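DNA polymerase III, beta subunit (Thermotoga maritima, PDB 1VPK) probably tethers DNA polymerases and other proteins to DNA as a ring-shaped head-to-tail homodimer around the double helix, giving them processivity. Local coordinates at residues A[151-156]-A[187-192]; A[294-299]-A[324-329]. All coordinates share one frame; numbering follows the deposited sequence.

Contact 1 (A[151-156]-A[187-192]); sequences EKVIFA and RLALAE
V153 and A189 bring the backbones of 151-156 and 187-192 together, their CA atoms 4.9 Å apart, as the C-terminal part of helix 143-153 and the residues that follow lie over one face of strand 187-194. The small methyl of A189 is what allows so close an approach: its CB sits 3.6 Å from V153 CA and is also touched by A156 CB. V153 holds CG1 anti to its carbonyl carbon (chi1 -52°), which carries that branch along the strand to A191 CB, at 3.6 Å. Alanine at 189 and 191 thus leaves room for the chain crossing above, while L188 and L190 point to the other face of the sheet, where both meet Y255. This is the helix-on-sheet layer of the central of three related domains in this family of DNA-encircling sliding rings. At the start of the strand R187 bends at chi2 (78°) and lays its aliphatic part on A156, CD to CB 3.8 Å. R187 NH2 then comes to the rim of the F155 ring, 3.9 Å from CE2, with guanidinium and ring planes 89° apart, and F155 O lies over one guanidinium face. NE and NH2 form salt bridges with D184 and D337. A leucine in place of R187 would probably leave the D184 and D337 carboxylates without this mate and the F155 edge without its polar neighbour.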
# COMPACT_ATOMS: atom_id res chain seq x y z
N GLU A 151 -1.05 5.94 21.00
CA GLU A 151 -0.26 5.62 19.83
C GLU A 151 1.14 5.06 20.22
O GLU A 151 1.73 4.25 19.49
CB GLU A 151 -0.13 6.89 18.97
CG GLU A 151 0.87 6.82 17.79
N LYS A 152 1.67 5.50 21.36
CA LYS A 152 2.98 5.05 21.80
C LYS A 152 2.95 3.65 22.39
O LYS A 152 4.00 3.03 22.50
CB LYS A 152 3.63 6.10 22.74
CG LYS A 152 4.32 7.17 21.94
CD LYS A 152 4.92 8.27 22.75
CE LYS A 152 5.49 9.36 21.81
NZ LYS A 152 6.54 10.25 22.44
N VAL A 153 1.77 3.10 22.69
CA VAL A 153 1.70 1.76 23.26
C VAL A 153 0.91 0.71 22.47
O VAL A 153 1.22 -0.46 22.59
CB VAL A 153 1.11 1.75 24.72
CG1 VAL A 153 1.89 2.77 25.64
CG2 VAL A 153 -0.36 2.01 24.72
N ILE A 154 -0.12 1.13 21.71
CA ILE A 154 -1.12 0.19 21.20
C ILE A 154 -0.56 -0.88 20.28
O ILE A 154 -1.05 -1.98 20.25
CB ILE A 154 -2.34 0.93 20.53
CG1 ILE A 154 -3.54 -0.02 20.44
CG2 ILE A 154 -1.93 1.58 19.19
CD1 ILE A 154 -4.83 0.70 20.15
N PHE A 155 0.50 -0.57 19.56
CA PHE A 155 1.18 -1.54 18.71
C PHE A 155 1.72 -2.80 19.39
O PHE A 155 1.98 -3.80 18.73
CB PHE A 155 2.35 -0.91 17.95
CG PHE A 155 3.59 -0.72 18.80
CD1 PHE A 155 3.77 0.45 19.55
CD2 PHE A 155 4.60 -1.66 18.79
CE1 PHE A 155 4.90 0.63 20.28
CE2 PHE A 155 5.75 -1.49 19.54
CZ PHE A 155 5.89 -0.33 20.28
N ALA A 156 1.96 -2.73 20.71
CA ALA A 156 2.56 -3.84 21.41
C ALA A 156 1.49 -4.84 21.95
O ALA A 156 1.84 -5.93 22.40
CB ALA A 156 3.44 -3.32 22.53
N ARG A 187 6.93 -8.58 23.93
CA ARG A 187 7.37 -7.20 24.11
C ARG A 187 6.25 -6.41 24.79
O ARG A 187 5.12 -6.87 24.89
CB ARG A 187 7.83 -6.56 22.78
CG ARG A 187 7.06 -6.91 21.50
CD ARG A 187 5.76 -6.15 21.40
NE ARG A 187 5.00 -6.52 20.21
CZ ARG A 187 5.25 -6.10 18.97
NH1 ARG A 187 4.46 -6.49 17.99
NH2 ARG A 187 6.24 -5.29 18.71
N LEU A 188 6.61 -5.23 25.27
CA LEU A 188 5.75 -4.42 26.09
C LEU A 188 6.08 -2.95 25.83
O LEU A 188 7.25 -2.58 25.61
CB LEU A 188 5.97 -4.79 27.55
CG LEU A 188 5.30 -3.91 28.62
CD1 LEU A 188 5.02 -4.73 29.86
CD2 LEU A 188 6.20 -2.75 29.00
N ALA A 189 5.04 -2.15 25.83
CA ALA A 189 5.14 -0.70 25.71
C ALA A 189 4.45 -0.07 26.91
O ALA A 189 3.37 -0.51 27.31
CB ALA A 189 4.45 -0.22 24.43
N LEU A 190 5.08 0.97 27.45
CA LEU A 190 4.52 1.67 28.57
C LEU A 190 4.64 3.18 28.38
O LEU A 190 5.70 3.65 28.02
CB LEU A 190 5.29 1.26 29.82
CG LEU A 190 4.84 1.77 31.18
CD1 LEU A 190 5.34 0.78 32.24
CD2 LEU A 190 5.41 3.18 31.49
N ALA A 191 3.57 3.91 28.69
CA ALA A 191 3.54 5.38 28.60
C ALA A 191 2.90 5.90 29.89
O ALA A 191 1.88 5.35 30.36
CB ALA A 191 2.67 5.82 27.36
N GLU A 192 3.47 6.95 30.45
CA GLU A 192 2.96 7.55 31.68
C GLU A 192 3.05 9.08 31.60
O GLU A 192 4.09 9.63 31.19
CB GLU A 192 3.78 7.03 32.85
CG GLU A 192 3.39 7.53 34.21
CD GLU A 192 4.23 6.88 35.29
OE1 GLU A 192 3.89 5.73 35.66
OE2 GLU A 192 5.21 7.49 35.74

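Contact 2 (A[294-299]-A[324-329]); sequences FEIEEN and EDLVIA
I296 and I328 meet on the inner face of a two-stranded ladder, I296 CD1 lying 4.4 Å from I328 CG2 and 4.2 Å from L326 CB. I328 CG2 also touches F294 CB, and F351 of strand 346-351 packs against I296, L326 and I328, so large aliphatic and aromatic side chains suit this buried side. Around this centre the strands 292-296 and 326-330 run antiparallel, their short axes 164° apart. F294 with I328 and I296 with L326 are hydrogen-bonded pairs, each closed by two backbone bonds; the shortest, I296 N to L326 O, is 2.7 Å and reaches the oxygen nearly head-on, with a C=O...donor angle of 170°. Between them E295 and V327 form a non-hydrogen-bonded pair, and V327 CA makes a CA-H...O contact of 3.2 Å with F294 O. Strand 326-330 is thereby joined to the meander of 292-296, 300-307 and 311-318, an antiparallel sheet of the C-terminal domain. On the other face E295 and V327 run side by side, and the E295 carboxylate continues to K293 and R302. Beyond the last bridge D325 CB lies 3.3 Å from I296 O, and with CG anti to the carbonyl carbon (chi1 -65°) OD1 comes beside E297 CA. A water accepts from E298 N and donates to D325 OD2. D325 and E298 are like charges, but K321 forms salt bridges with both and probably offsets their repulsion.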
# COMPACT_ATOMS: atom_id res chain seq x y z
N PHE A 294 23.18 -9.39 18.58
CA PHE A 294 23.94 -8.21 18.92
C PHE A 294 25.17 -8.67 19.66
O PHE A 294 25.04 -9.41 20.64
CB PHE A 294 23.14 -7.28 19.83
CG PHE A 294 22.00 -6.60 19.15
CD1 PHE A 294 20.88 -7.28 18.80
CD2 PHE A 294 22.04 -5.27 18.85
CE1 PHE A 294 19.85 -6.65 18.16
CE2 PHE A 294 20.99 -4.66 18.22
CZ PHE A 294 19.91 -5.34 17.90
N GLU A 295 26.33 -8.27 19.16
CA GLU A 295 27.63 -8.44 19.80
C GLU A 295 28.05 -7.03 20.20
O GLU A 295 28.52 -6.21 19.38
CB GLU A 295 28.63 -9.07 18.83
CG GLU A 295 28.20 -10.44 18.38
CD GLU A 295 29.01 -10.95 17.21
OE1 GLU A 295 29.85 -10.23 16.67
OE2 GLU A 295 28.81 -12.10 16.84
N ILE A 296 27.85 -6.75 21.47
CA ILE A 296 28.13 -5.46 22.03
C ILE A 296 29.54 -5.43 22.64
O ILE A 296 29.89 -6.25 23.49
CB ILE A 296 27.07 -5.12 23.08
CG1 ILE A 296 25.68 -5.17 22.48
CG2 ILE A 296 27.37 -3.75 23.67
CD1 ILE A 296 24.62 -5.30 23.48
N GLU A 297 30.35 -4.51 22.14
CA GLU A 297 31.73 -4.34 22.53
C GLU A 297 31.87 -2.90 22.97
O GLU A 297 30.88 -2.15 23.06
CB GLU A 297 32.66 -4.62 21.35
CG GLU A 297 32.45 -6.02 20.74
CD GLU A 297 33.16 -6.22 19.39
OE1 GLU A 297 34.03 -5.38 19.02
OE2 GLU A 297 32.85 -7.24 18.70
N GLU A 298 33.10 -2.48 23.25
CA GLU A 298 33.28 -1.25 23.97
C GLU A 298 32.79 -0.00 23.23
O GLU A 298 32.19 0.88 23.87
CB GLU A 298 34.73 -1.11 24.41
CG GLU A 298 34.94 -0.00 25.54
CD GLU A 298 33.69 0.28 26.46
OE1 GLU A 298 33.24 -0.62 27.21
OE2 GLU A 298 33.19 1.45 26.42
N ASN A 299 33.03 0.06 21.92
CA ASN A 299 32.74 1.23 21.08
C ASN A 299 31.76 0.97 19.92
O ASN A 299 31.38 1.90 19.21
CB ASN A 299 34.05 1.70 20.42
CG ASN A 299 34.98 2.36 21.40
OD1 ASN A 299 36.09 1.91 21.62
ND2 ASN A 299 34.51 3.42 22.02
N GLU A 324 29.23 -4.04 30.75
CA GLU A 324 29.80 -5.28 30.24
C GLU A 324 29.57 -5.50 28.73
O GLU A 324 28.51 -5.18 28.21
CB GLU A 324 29.13 -6.43 31.01
CG GLU A 324 29.54 -6.53 32.45
CD GLU A 324 30.99 -6.96 32.54
OE1 GLU A 324 31.27 -8.16 32.28
OE2 GLU A 324 31.86 -6.09 32.84
N ASP A 325 30.55 -6.10 28.05
CA ASP A 325 30.34 -6.62 26.71
C ASP A 325 29.30 -7.72 26.81
O ASP A 325 29.22 -8.39 27.82
CB ASP A 325 31.61 -7.19 26.09
CG ASP A 325 32.68 -6.15 25.86
OD1 ASP A 325 32.42 -4.90 25.96
OD2 ASP A 325 33.83 -6.58 25.57
N LEU A 326 28.49 -7.88 25.76
CA LEU A 326 27.35 -8.79 25.77
C LEU A 326 27.06 -9.28 24.37
O LEU A 326 27.17 -8.52 23.43
CB LEU A 326 26.12 -8.07 26.31
CG LEU A 326 24.78 -8.80 26.34
CD1 LEU A 326 24.86 -10.05 27.20
CD2 LEU A 326 23.76 -7.82 26.85
N VAL A 327 26.75 -10.58 24.24
CA VAL A 327 26.20 -11.16 23.04
C VAL A 327 24.75 -11.58 23.40
O VAL A 327 24.52 -12.26 24.41
CB VAL A 327 27.06 -12.33 22.56
CG1 VAL A 327 26.41 -13.02 21.32
CG2 VAL A 327 28.47 -11.85 22.28
N ILE A 328 23.78 -11.12 22.62
CA ILE A 328 22.34 -11.28 22.93
C ILE A 328 21.49 -11.21 21.65
O ILE A 328 21.77 -10.42 20.79
CB ILE A 328 21.86 -10.24 23.99
CG1 ILE A 328 20.41 -10.52 24.40
CG2 ILE A 328 21.95 -8.80 23.45
CD1 ILE A 328 19.97 -9.73 25.62
N ALA A 329 20.47 -12.07 21.50
CA ALA A 329 19.67 -12.14 20.25
C ALA A 329 18.23 -11.71 20.45
O ALA A 329 17.60 -12.01 21.51
CB ALA A 329 19.68 -13.61 19.66
O HOH W 1 35.35 -4.35 23.69

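The two contacts share no helix or strand: contact 1 belongs to the central domain and contact 2 to the C-terminal domain, with centres about 26 Å apart and nearest atoms about 11 Å apart. Contact 1 is a buried one, near the middle of the chain, and rests on small apolar groups packed between a helix end and a sheet face, with an arginine at its border. The centre of contact 2 lies about 34 Å from the centre of the chain; this contact is partly buried and is knit by main-chain bonds between neighbouring strands, with acids at its outer end. Strand 187-194 of contact 1 pairs with strand 368-372, so its sheet continues into the C-terminal domain.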